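PDB 1VPK: DNA polymerase III, beta subunit from Thermotoga maritima, which probably tethers DNA polymerases and other proteins to DNA and gives them processivity, forming a ring-shaped head-to-tail homodimer around the duplex. Local coordinates for residues A[130-135]-A[240-245]; A[328-333]-A[349-354]; A[163-168]-A[251-256]; A[92-97]-A[108-113]. All blocks are in the same frame, centred on the assembly; numbering follows the deposited sequence. Where two conformers were deposited one is given.

How the interactions relate
Interaction 4 comes first along the chain, joining the loop after helix 87-91 to strand 107-112 and so closing a short loop that encloses strand 98-104 and the hairpin turn after it in the N-terminal domain. Interaction 1 then lays the connection into the central domain, 130-135, over strand 241-246, about a hundred residues on. Before that loop is closed, 163-168 opens interaction 3, which is completed at 251-256, so interactions 1 and 3 cross and each ties one of the linkers of the central domain to its body. Interaction 2 stands alone in the C-terminal domain, where it joins two sheets. Its centre lies about 54 Å from that of interaction 4.

Interaction 1: residues A[130-135]-A[240-245]; sequences ITPAES and DVETVM
Val244 pushes both of its methyl groups up against the backbone of residues 131-133, and the carbonyl of Thr131 is received between them. Thr131 O lies 3.4 Å from Val244 CG1, and its distance to Val244 CG2 is 3.6 Å, so the branched end straddles the oxygen. With chi1 at 67°, CG1 falls between the backbone N and the carbonyl carbon, which brings it alongside Ile130; CG2, anti to N, points along the linker and comes 3.9 Å from Ala133 N. On the other flank Ile130 CG2 meets Val244 CG1 at 3.8 Å, the two side chains sliding past each other in opposite directions. A beta-branched valine suits this place: it is compact, at home in a strand, and wide enough to touch four successive residues, Ile130 to Ala133.

Strand 241-246 belongs to the antiparallel sheet that runs on from the N-terminal into the central domain of this beta sliding clamp, pairing with 63-68 on one side and 233-237 on the other. Thr243 and Met245 turn to helix 207-218, while Glu242 and Val244 face the linker between the domains.

Pro132 stiffens that linker and lays its ring near Glu242, where Pro132 CB is 4.0 Å from Glu242 OE1. The glutamate is bent at chi2 (-76°), which folds its carboxylate back beside the strand; OE1 is hydrogen-bonded to Ser237 OG. The linker's own polar groups are met from the neighbouring strand, Ala133 N by Ser235 OG and Thr131 OG1 by Arg233.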
loop_
_atom_site.group_PDB
_atom_site.type_symbol
_atom_site.label_atom_id
_atom_site.label_comp_id
_atom_site.label_asym_id
_atom_site.label_seq_id
_atom_site.Cartn_x
_atom_site.Cartn_y
_atom_site.Cartn_z
ATOM N N ILE A 130 16.506 16.725 27.924
ATOM C CA ILE A 130 16.125 17.490 26.743
ATOM C C ILE A 130 15.770 18.905 27.211
ATOM O O ILE A 130 14.845 19.097 28.010
ATOM C CB ILE A 130 14.970 16.836 26.027
ATOM C CG1 ILE A 130 15.407 15.427 25.553
ATOM C CG2 ILE A 130 14.475 17.740 24.865
ATOM C CD1 ILE A 130 14.289 14.680 24.969
ATOM N N THR A 131 16.522 19.887 26.747
ATOM C CA THR A 131 16.273 21.267 27.171
ATOM C C THR A 131 16.022 22.211 25.994
ATOM O O THR A 131 16.533 21.999 24.883
ATOM C CB THR A 131 17.404 21.845 28.026
ATOM O OG1 THR A 131 18.546 22.096 27.203
ATOM C CG2 THR A 131 17.780 20.896 29.182
ATOM N N PRO A 132 15.197 23.249 26.245
ATOM C CA PRO A 132 14.772 24.112 25.158
ATOM C C PRO A 132 15.863 25.069 24.705
ATOM O O PRO A 132 16.885 25.228 25.363
ATOM C CB PRO A 132 13.580 24.886 25.766
ATOM C CG PRO A 132 13.289 24.261 27.086
ATOM C CD PRO A 132 14.562 23.640 27.526
ATOM N N ALA A 133 15.600 25.717 23.578
ATOM C CA ALA A 133 16.467 26.769 23.082
ATOM C C ALA A 133 16.491 27.904 24.111
ATOM O O ALA A 133 15.575 28.065 24.907
ATOM C CB ALA A 133 15.979 27.251 21.791
ATOM N N GLU A 134 17.543 28.696 24.051
ATOM C CA GLU A 134 17.716 29.850 24.906
ATOM C C GLU A 134 16.924 30.982 24.305
ATOM O O GLU A 134 16.256 30.803 23.281
ATOM C CB GLU A 134 19.192 30.253 24.948
ATOM C CG GLU A 134 20.120 29.121 25.317
ATOM C CD GLU A 134 20.299 28.989 26.784
ATOM O OE1 GLU A 134 21.201 29.676 27.286
ATOM O OE2 GLU A 134 19.565 28.204 27.432
ATOM N N SER A 135 17.013 32.152 24.947
ATOM C CA SER A 135 16.430 33.372 24.409
ATOM C C SER A 135 17.031 33.669 23.060
ATOM O O SER A 135 18.224 33.449 22.835
ATOM C CB SER A 135 16.729 34.550 25.319
ATOM O OG SER A 135 18.128 34.677 25.435
ATOM N N ASP A 240 1.854 21.389 25.888
ATOM C CA ASP A 240 2.228 20.132 26.574
ATOM C C ASP A 240 3.502 19.486 26.019
ATOM O O ASP A 240 3.974 18.504 26.593
ATOM C CB ASP A 240 1.146 19.076 26.326
ATOM C CG ASP A 240 -0.077 19.264 27.111
ATOM O OD1 ASP A 240 -0.112 20.073 28.070
ATOM O OD2 ASP A 240 -1.053 18.569 26.747
ATOM N N VAL A 241 4.016 20.007 24.904
ATOM C CA VAL A 241 5.069 19.378 24.121
ATOM C C VAL A 241 6.154 20.378 23.750
ATOM O O VAL A 241 5.908 21.373 23.057
ATOM C CB VAL A 241 4.514 18.644 22.844
ATOM C CG1 VAL A 241 5.617 17.814 22.165
ATOM C CG2 VAL A 241 3.397 17.716 23.225
ATOM N N GLU A 242 7.372 20.110 24.231
ATOM C CA GLU A 242 8.558 20.869 23.818
ATOM C C GLU A 242 9.378 20.047 22.860
ATOM O O GLU A 242 9.839 18.937 23.188
ATOM C CB GLU A 242 9.422 21.227 25.007
ATOM C CG GLU A 242 8.775 22.242 25.930
ATOM C CD GLU A 242 8.819 23.681 25.383
ATOM O OE1 GLU A 242 9.780 24.051 24.643
ATOM O OE2 GLU A 242 7.884 24.443 25.726
ATOM N N THR A 243 9.572 20.600 21.663
ATOM C CA THR A 243 10.439 20.002 20.674
ATOM C C THR A 243 11.602 20.950 20.430
ATOM O O THR A 243 11.376 22.116 20.179
ATOM C CB THR A 243 9.663 19.729 19.368
ATOM O OG1 THR A 243 8.594 18.806 19.641
ATOM C CG2 THR A 243 10.551 19.138 18.305
ATOM N N VAL A 244 12.831 20.428 20.472
ATOM C CA VAL A 244 14.026 21.224 20.276
ATOM C C VAL A 244 14.881 20.533 19.252
ATOM O O VAL A 244 15.050 19.305 19.271
ATOM C CB VAL A 244 14.817 21.516 21.587
ATOM C CG1 VAL A 244 15.429 20.216 22.183
ATOM C CG2 VAL A 244 15.909 22.524 21.329
ATOM N N MET A 245 15.376 21.310 18.308
ATOM C CA MET A 245 16.134 20.756 17.189
ATOM C C MET A 245 17.405 21.531 17.007
ATOM O O MET A 245 17.358 22.761 16.946
ATOM C CB MET A 245 15.309 20.867 15.925
ATOM C CG MET A 245 14.118 20.012 15.919
ATOM S SD MET A 245 12.725 20.617 14.961
ATOM C CE MET A 245 12.289 22.140 15.848
#

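Interaction 2: residues A[328-333]-A[349-354]; sequences IAFNPK and MNFVDS
Ile328 and Ser354 bring the two backbones nearest, CA to CA 4.7 Å, where the strand end 328-330 runs at 94° to the chain from Phe351 to Ser354, at the end of strand 346-351. Ile328 fills this corner with all its branches. CG1 is anti to the backbone N (chi1 -174°) and carries CD1 outward to the carbonyl of Asp353, with Ile328 CD1 3.3 Å from Asp353 O. The other branch, Ile328 CG2, packs 3.9 Å from Phe351 CE2. An isoleucine serves well here because one arm reaches the loop and also brushes the aromatic ring, whose main neighbour is the other arm, CG2.

Strand 326-330 is an outer member of a four-stranded antiparallel sheet, whereas 346-351 lies within the nine-stranded sheet that continues into the central domain; helix 332-341 connects them, so the contact closes a corner between two sheets of the C-terminal clamp domain. Cut back to alanine, Ile328 would lose both arms, which would probably open a gap beside the Phe351 ring and under the Asp353 carbonyl.

Phe330 comes at the edge of the Phe351 ring, near its plane, with Phe330 CE2 3.9 Å from Phe351 CE2. Cys358 touches both phenylalanines, in keeping with their buried setting. A water joins the backbones, accepting from Ala329 N at 2.9 Å and donating to Ser354 O. Just beyond the strand, Asn331 is the N-cap of helix 332-341: its OD1 accepts from Lys333 N at 3.0 Å, with the donor above the carbonyl plane, and Pro332 packs on helix 271-285.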
loop_
_atom_site.group_PDB
_atom_site.type_symbol
_atom_site.label_atom_id
_atom_site.label_comp_id
_atom_site.label_asym_id
_atom_site.label_seq_id
_atom_site.Cartn_x
_atom_site.Cartn_y
_atom_site.Cartn_z
ATOM N N ILE A 328 11.330 21.378 -24.807
ATOM C CA ILE A 328 12.052 21.312 -23.519
ATOM C C ILE A 328 11.730 19.994 -22.777
ATOM O O ILE A 328 10.610 19.564 -22.789
ATOM C CB ILE A 328 11.750 22.549 -22.615
ATOM C CG1 ILE A 328 12.614 22.529 -21.357
ATOM C CG2 ILE A 328 10.268 22.601 -22.204
ATOM C CD1 ILE A 328 12.582 23.827 -20.579
ATOM N N ALA A 329 12.726 19.342 -22.166
ATOM C CA ALA A 329 12.521 18.013 -21.525
ATOM C C ALA A 329 12.685 18.057 -20.014
ATOM O O ALA A 329 13.579 18.780 -19.478
ATOM C CB ALA A 329 13.529 16.949 -22.117
ATOM N N PHE A 330 11.885 17.229 -19.338
ATOM C CA PHE A 330 11.936 17.051 -17.876
ATOM C C PHE A 330 11.825 15.596 -17.433
ATOM O O PHE A 330 11.321 14.735 -18.161
ATOM C CB PHE A 330 10.792 17.814 -17.225
ATOM C CG PHE A 330 10.869 19.301 -17.418
ATOM C CD1 PHE A 330 11.655 20.079 -16.602
ATOM C CD2 PHE A 330 10.159 19.919 -18.439
ATOM C CE1 PHE A 330 11.741 21.433 -16.796
ATOM C CE2 PHE A 330 10.242 21.263 -18.624
ATOM C CZ PHE A 330 11.031 22.006 -17.814
ATOM N N ASN A 331 12.296 15.317 -16.225
ATOM C CA ASN A 331 11.849 14.127 -15.513
ATOM C C ASN A 331 10.385 14.314 -15.157
ATOM O O ASN A 331 10.033 15.253 -14.430
ATOM C CB ASN A 331 12.682 13.925 -14.238
ATOM C CG ASN A 331 12.330 12.642 -13.483
ATOM O OD1 ASN A 331 11.278 12.029 -13.679
ATOM N ND2 ASN A 331 13.234 12.227 -12.616
ATOM N N PRO A 332 9.501 13.439 -15.687
ATOM C CA PRO A 332 8.070 13.625 -15.463
ATOM C C PRO A 332 7.613 13.427 -14.012
ATOM O O PRO A 332 6.615 14.048 -13.591
ATOM C CB PRO A 332 7.439 12.573 -16.386
ATOM C CG PRO A 332 8.486 11.517 -16.500
ATOM C CD PRO A 332 9.767 12.287 -16.564
ATOM N N LYS A 333 8.318 12.572 -13.265
ATOM C CA LYS A 333 7.984 12.343 -11.865
ATOM C C LYS A 333 8.105 13.666 -11.093
ATOM O O LYS A 333 7.316 13.947 -10.181
ATOM C CB LYS A 333 8.909 11.288 -11.230
ATOM N N MET A 349 2.912 27.131 -16.068
ATOM C CA MET A 349 4.270 26.703 -16.315
ATOM C C MET A 349 4.970 27.811 -17.080
ATOM O O MET A 349 4.495 28.197 -18.131
ATOM C CB MET A 349 4.281 25.472 -17.158
ATOM C CG MET A 349 3.561 24.285 -16.545
ATOM S SD MET A 349 3.847 22.803 -17.486
ATOM C CE MET A 349 5.398 22.173 -17.011
ATOM N N ASN A 350 6.117 28.269 -16.566
ATOM C CA ASN A 350 6.835 29.442 -17.063
ATOM C C ASN A 350 8.251 29.006 -17.443
ATOM O O ASN A 350 8.940 28.389 -16.622
ATOM C CB ASN A 350 6.906 30.514 -15.982
ATOM C CG ASN A 350 5.536 31.163 -15.680
ATOM O OD1 ASN A 350 5.089 31.997 -16.429
ATOM N ND2 ASN A 350 4.910 30.801 -14.553
ATOM N N PHE A 351 8.682 29.344 -18.657
ATOM C CA PHE A 351 9.927 28.863 -19.228
ATOM C C PHE A 351 10.721 30.013 -19.814
ATOM O O PHE A 351 10.150 31.048 -20.227
ATOM C CB PHE A 351 9.665 27.896 -20.376
ATOM C CG PHE A 351 8.697 26.766 -20.072
ATOM C CD1 PHE A 351 7.361 26.933 -20.270
ATOM C CD2 PHE A 351 9.143 25.527 -19.635
ATOM C CE1 PHE A 351 6.456 25.909 -20.040
ATOM C CE2 PHE A 351 8.231 24.480 -19.423
ATOM C CZ PHE A 351 6.883 24.699 -19.627
ATOM N N VAL A 352 12.040 29.795 -19.931
ATOM C CA VAL A 352 12.933 30.717 -20.627
ATOM C C VAL A 352 13.419 29.990 -21.878
ATOM O O VAL A 352 13.017 30.331 -22.982
ATOM C CB VAL A 352 14.095 31.241 -19.695
ATOM C CG1 VAL A 352 15.039 32.246 -20.417
ATOM C CG2 VAL A 352 13.539 31.977 -18.505
ATOM N N ASP A 353 14.220 28.942 -21.681
ATOM C CA ASP A 353 14.985 28.233 -22.717
ATOM C C ASP A 353 14.961 26.749 -22.395
ATOM O O ASP A 353 14.622 26.367 -21.282
ATOM C CB ASP A 353 16.483 28.595 -22.642
ATOM C CG ASP A 353 16.763 29.963 -23.062
ATOM O OD1 ASP A 353 15.990 30.494 -23.903
ATOM O OD2 ASP A 353 17.757 30.517 -22.568
ATOM N N SER A 354 15.392 25.937 -23.346
ATOM C CA SER A 354 15.470 24.473 -23.171
ATOM C C SER A 354 16.449 24.107 -22.049
ATOM O O SER A 354 16.376 23.024 -21.488
ATOM C CB SER A 354 15.874 23.793 -24.497
ATOM O OG SER A 354 17.258 23.981 -24.807
HETATM O O HOH W 1 15.412 20.480 -22.399
#

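Interaction 3: residues A[163-168]-A[251-256]; sequences MRNLNG and EFPDYK
In the linker from the central to the C-terminal domain, Phe252 and Pro253 are pressed against Asn165 and Leu166; in bacterial beta clamps the groove for partner-protein peptides lies between these two domains, and the linker probably runs close to it. Phe252 turns the edge of its ring to the backbone, and Asn165 O lies near the ring plane, 3.1 Å from Phe252 CD1. This carbonyl is buried without any other partner in the model, so the slightly positive ring hydrogens are probably its main polar company. Leu166 reaches forward with one methyl, CD2, which sits 3.6 Å from Pro253 CG and 4.0 Å from Phe252 CE1.

Asn165 has CG between its backbone N and carbonyl carbon (chi1 70°), which sets the amide across the proline, with Asn165 ND2 3.7 Å from Pro253 CD. Asn165 CB is 3.4 Å from Glu251 O. Pro253 restrains the linker and lays its own CD over one face of the Phe252 ring, toward the rim. With a serine at Phe252, the carbonyl of Asn165 would probably lose its ring edge and Leu166 one wall of its packing.

Outward, Phe252 stacks on Phe170 of strand 168-174 and touches Val181 of strand 177-183, while Tyr255 packs on strand 187-194 and bonds through OH to Glu172 and Arg179.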
loop_
_atom_site.group_PDB
_atom_site.type_symbol
_atom_site.label_atom_id
_atom_site.label_comp_id
_atom_site.label_asym_id
_atom_site.label_seq_id
_atom_site.Cartn_x
_atom_site.Cartn_y
_atom_site.Cartn_z
ATOM N N MET A 163 23.832 14.777 1.696
ATOM C CA MET A 163 23.691 16.102 1.152
ATOM C C MET A 163 23.148 16.964 2.270
ATOM O O MET A 163 21.948 17.312 2.275
ATOM C CB MET A 163 22.750 16.100 -0.057
ATOM C CG MET A 163 23.257 15.291 -1.259
ATOM S SD MET A 163 22.010 15.100 -2.593
ATOM C CE MET A 163 21.771 16.794 -3.061
ATOM N N ARG A 164 24.036 17.316 3.203
ATOM C CA ARG A 164 23.658 17.957 4.469
ATOM C C ARG A 164 22.913 19.278 4.236
ATOM O O ARG A 164 21.963 19.581 4.958
ATOM C CB ARG A 164 24.880 18.169 5.398
ATOM C CG ARG A 164 25.550 16.876 5.848
ATOM C CD ARG A 164 26.965 17.081 6.461
ATOM N NE ARG A 164 27.747 17.984 5.619
ATOM C CZ ARG A 164 28.091 19.249 5.904
ATOM N NH1 ARG A 164 27.793 19.829 7.069
ATOM N NH2 ARG A 164 28.758 19.939 4.985
ATOM N N ASN A 165 23.313 20.015 3.201
ATOM C CA ASN A 165 22.794 21.351 2.955
ATOM C C ASN A 165 21.441 21.375 2.249
ATOM O O ASN A 165 20.820 22.434 2.185
ATOM C CB ASN A 165 23.808 22.211 2.191
ATOM C CG ASN A 165 24.001 21.784 0.749
ATOM O OD1 ASN A 165 23.827 20.632 0.383
ATOM N ND2 ASN A 165 24.418 22.724 -0.069
ATOM N N LEU A 166 21.025 20.225 1.700
ATOM C CA LEU A 166 19.724 20.041 1.048
ATOM C C LEU A 166 18.752 19.054 1.754
ATOM O O LEU A 166 17.552 18.989 1.401
ATOM C CB LEU A 166 19.965 19.568 -0.382
ATOM C CG LEU A 166 20.642 20.604 -1.308
ATOM C CD1 LEU A 166 20.866 19.991 -2.675
ATOM C CD2 LEU A 166 19.844 21.923 -1.421
ATOM N N ASN A 167 19.273 18.307 2.722
ATOM C CA ASN A 167 18.529 17.317 3.479
ATOM C C ASN A 167 17.767 18.013 4.626
ATOM O O ASN A 167 18.079 17.844 5.821
ATOM C CB ASN A 167 19.504 16.262 4.034
ATOM C CG ASN A 167 18.792 15.122 4.780
ATOM O OD1 ASN A 167 19.113 14.839 5.912
ATOM N ND2 ASN A 167 17.792 14.489 4.123
ATOM N N GLY A 168 16.789 18.829 4.244
ATOM C CA GLY A 168 16.091 19.657 5.207
ATOM C C GLY A 168 15.286 20.754 4.563
ATOM O O GLY A 168 15.136 20.814 3.328
ATOM N N GLU A 251 25.496 25.551 4.952
ATOM C CA GLU A 251 24.941 26.711 4.273
ATOM C C GLU A 251 23.961 26.290 3.186
ATOM O O GLU A 251 24.305 25.566 2.249
ATOM C CB GLU A 251 26.088 27.525 3.702
ATOM C CG GLU A 251 25.683 28.857 3.156
ATOM C CD GLU A 251 26.884 29.655 2.665
ATOM O OE1 GLU A 251 27.965 29.572 3.305
ATOM O OE2 GLU A 251 26.731 30.352 1.640
ATOM N N PHE A 252 22.711 26.706 3.324
ATOM C CA PHE A 252 21.707 26.355 2.325
ATOM C C PHE A 252 22.090 27.134 1.043
ATOM O O PHE A 252 22.504 28.273 1.156
ATOM C CB PHE A 252 20.306 26.719 2.833
ATOM C CG PHE A 252 19.205 26.209 1.976
ATOM C CD1 PHE A 252 18.937 24.851 1.914
ATOM C CD2 PHE A 252 18.447 27.075 1.203
ATOM C CE1 PHE A 252 17.932 24.365 1.094
ATOM C CE2 PHE A 252 17.446 26.613 0.383
ATOM C CZ PHE A 252 17.168 25.252 0.332
ATOM N N PRO A 253 22.012 26.506 -0.153
ATOM C CA PRO A 253 22.373 27.184 -1.420
ATOM C C PRO A 253 21.636 28.483 -1.653
ATOM O O PRO A 253 20.527 28.676 -1.145
ATOM C CB PRO A 253 21.910 26.221 -2.495
ATOM C CG PRO A 253 21.765 24.947 -1.863
ATOM C CD PRO A 253 21.573 25.127 -0.389
ATOM N N ASP A 254 22.243 29.347 -2.458
ATOM C CA ASP A 254 21.621 30.596 -2.875
ATOM C C ASP A 254 20.583 30.293 -3.952
ATOM O O ASP A 254 20.802 30.489 -5.139
ATOM C CB ASP A 254 22.693 31.579 -3.379
ATOM C CG ASP A 254 22.154 32.980 -3.547
ATOM O OD1 ASP A 254 20.946 33.193 -3.296
ATOM O OD2 ASP A 254 22.927 33.866 -3.940
ATOM N N TYR A 255 19.440 29.803 -3.494
ATOM C CA TYR A 255 18.426 29.205 -4.343
ATOM C C TYR A 255 17.802 30.234 -5.296
ATOM O O TYR A 255 17.342 29.889 -6.384
ATOM C CB TYR A 255 17.354 28.522 -3.474
ATOM C CG TYR A 255 16.576 29.485 -2.619
ATOM C CD1 TYR A 255 15.428 30.104 -3.104
ATOM C CD2 TYR A 255 17.002 29.811 -1.332
ATOM C CE1 TYR A 255 14.731 31.030 -2.335
ATOM C CE2 TYR A 255 16.321 30.740 -0.577
ATOM C CZ TYR A 255 15.177 31.318 -1.078
ATOM O OH TYR A 255 14.478 32.207 -0.336
ATOM N N LYS A 256 17.811 31.498 -4.897
ATOM C CA LYS A 256 17.230 32.567 -5.702
ATOM C C LYS A 256 17.825 32.624 -7.133
ATOM O O LYS A 256 17.142 32.990 -8.075
ATOM C CB LYS A 256 17.377 33.910 -4.971
ATOM C CG LYS A 256 16.534 33.978 -3.657
ATOM C CD LYS A 256 17.197 34.786 -2.501
ATOM C CE LYS A 256 16.286 34.848 -1.280
ATOM N NZ LYS A 256 17.007 35.114 -0.015
#

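Interaction 4: residues A[92-97]-A[108-113]; sequences KVLPDE and LVISSG
Ser112 lies at the centre of this contact, its hydroxyl facing the backbone of Asp96. Asp96 N donates to Ser112 OG at 3.3 Å, a long bond bent to 144°. The same oxygen, anti to its own backbone N (chi1 -177°), is also hydrogen-bonded to Ile98 O, so one small side chain ties two points, Asp96 N and Ile98 O, where the chain enters strand 98-104. Around it, Pro95 sets its ring against the end of the strand, with Pro95 CG 3.5 Å from Ser112 O. Leu94 supplies the apolar part: its CD1 meets Ile110 CG2 at 4.0 Å, the side chains crossing at about a right angle.

Strand 107-112 pairs with 98-104 and 115-120 in the antiparallel sheet of the N-terminal clamp domain, and residues 92-97 lead from helix 87-91 into strand 98-104. Gly113 follows with positive phi. A side-chain carbon there would crowd Asp96 CB, so glycine fits both the turn and the close neighbour. Farther out, Asp96 OD2 bonds to Ile98 N and Asp96 O to Thr19 OG1, holding the loop in place. Val93 and Pro95 pack on Arg280 of the second subunit.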
loop_
_atom_site.group_PDB
_atom_site.type_symbol
_atom_site.label_atom_id
_atom_site.label_comp_id
_atom_site.label_asym_id
_atom_site.label_seq_id
_atom_site.Cartn_x
_atom_site.Cartn_y
_atom_site.Cartn_z
ATOM N N LYS A 92 -1.649 1.931 20.159
ATOM C CA LYS A 92 -2.668 2.030 19.102
ATOM C C LYS A 92 -3.739 0.949 19.179
ATOM O O LYS A 92 -4.778 1.073 18.549
ATOM C CB LYS A 92 -2.028 2.102 17.696
ATOM C CG LYS A 92 -1.165 3.401 17.541
ATOM C CD LYS A 92 -0.453 3.537 16.179
ATOM C CE LYS A 92 0.899 4.271 16.363
ATOM N NZ LYS A 92 1.458 4.952 15.116
ATOM N N VAL A 93 -3.515 -0.096 19.973
ATOM C CA VAL A 93 -4.516 -1.161 20.124
ATOM C C VAL A 93 -5.089 -1.359 21.544
ATOM O O VAL A 93 -5.904 -2.258 21.744
ATOM C CB VAL A 93 -3.960 -2.536 19.587
ATOM C CG1 VAL A 93 -3.570 -2.425 18.095
ATOM C CG2 VAL A 93 -2.765 -2.998 20.401
ATOM N N LEU A 94 -4.672 -0.559 22.526
ATOM C CA LEU A 94 -5.269 -0.651 23.860
ATOM C C LEU A 94 -6.781 -0.433 23.680
ATOM O O LEU A 94 -7.165 0.478 22.998
ATOM C CB LEU A 94 -4.667 0.394 24.811
ATOM C CG LEU A 94 -3.153 0.166 25.076
ATOM C CD1 LEU A 94 -2.579 1.295 25.906
ATOM C CD2 LEU A 94 -2.884 -1.197 25.738
ATOM N N PRO A 95 -7.606 -1.330 24.210
ATOM C CA PRO A 95 -9.013 -1.322 23.880
ATOM C C PRO A 95 -9.942 -0.428 24.708
ATOM O O PRO A 95 -11.079 -0.206 24.266
ATOM C CB PRO A 95 -9.407 -2.760 24.144
ATOM C CG PRO A 95 -8.545 -3.166 25.229
ATOM C CD PRO A 95 -7.274 -2.461 25.077
ATOM N N ASP A 96 -9.498 0.040 25.885
ATOM C CA ASP A 96 -10.396 0.748 26.836
ATOM C C ASP A 96 -10.083 2.262 26.906
ATOM O O ASP A 96 -9.008 2.674 26.530
ATOM C CB ASP A 96 -10.236 0.116 28.211
ATOM C CG ASP A 96 -11.360 0.441 29.156
ATOM O OD1 ASP A 96 -12.204 -0.480 29.384
ATOM O OD2 ASP A 96 -11.382 1.573 29.729
ATOM N N GLU A 97 -11.069 3.068 27.346
ATOM C CA GLU A 97 -10.925 4.543 27.510
ATOM C C GLU A 97 -9.793 4.902 28.485
ATOM O O GLU A 97 -9.161 5.961 28.354
ATOM C CB GLU A 97 -12.223 5.169 28.054
ATOM C CG GLU A 97 -13.227 5.477 26.989
ATOM C CD GLU A 97 -14.475 6.103 27.539
ATOM O OE1 GLU A 97 -14.396 6.985 28.479
ATOM O OE2 GLU A 97 -15.591 5.760 27.024
ATOM N N LEU A 108 7.495 -2.766 32.729
ATOM C CA LEU A 108 6.365 -1.866 32.707
ATOM C C LEU A 108 5.108 -2.689 32.433
ATOM O O LEU A 108 5.054 -3.435 31.445
ATOM C CB LEU A 108 6.524 -0.806 31.593
ATOM C CG LEU A 108 5.363 0.187 31.385
ATOM C CD1 LEU A 108 5.227 1.171 32.570
ATOM C CD2 LEU A 108 5.550 1.014 30.054
ATOM N N VAL A 109 4.111 -2.551 33.296
ATOM C CA VAL A 109 2.852 -3.239 33.143
ATOM C C VAL A 109 1.840 -2.205 32.663
ATOM O O VAL A 109 1.663 -1.153 33.278
ATOM C CB VAL A 109 2.355 -3.897 34.433
ATOM C CG1 VAL A 109 1.018 -4.589 34.164
ATOM C CG2 VAL A 109 3.379 -4.834 35.007
ATOM N N ILE A 110 1.211 -2.494 31.527
ATOM C CA ILE A 110 0.265 -1.551 30.869
ATOM C C ILE A 110 -1.059 -2.307 30.767
ATOM O O ILE A 110 -1.152 -3.296 30.021
ATOM C CB ILE A 110 0.710 -1.159 29.445
ATOM C CG1 ILE A 110 2.152 -0.602 29.405
ATOM C CG2 ILE A 110 -0.212 -0.115 28.858
ATOM C CD1 ILE A 110 3.159 -1.559 28.887
ATOM N N SER A 111 -2.066 -1.815 31.499
ATOM C CA SER A 111 -3.352 -2.465 31.669
ATOM C C SER A 111 -4.449 -1.575 31.146
ATOM O O SER A 111 -4.633 -0.405 31.588
ATOM C CB SER A 111 -3.638 -2.723 33.140
ATOM O OG SER A 111 -2.545 -3.398 33.707
ATOM N N SER A 112 -5.226 -2.150 30.254
ATOM C CA SER A 112 -6.321 -1.431 29.686
ATOM C C SER A 112 -7.431 -2.390 29.359
ATOM O O SER A 112 -7.321 -3.200 28.459
ATOM C CB SER A 112 -5.867 -0.728 28.426
ATOM O OG SER A 112 -6.956 0.007 27.953
ATOM N N GLY A 113 -8.516 -2.292 30.090
ATOM C CA GLY A 113 -9.629 -3.160 29.830
ATOM C C GLY A 113 -9.267 -4.611 29.978
ATOM O O GLY A 113 -8.781 -5.015 31.022
#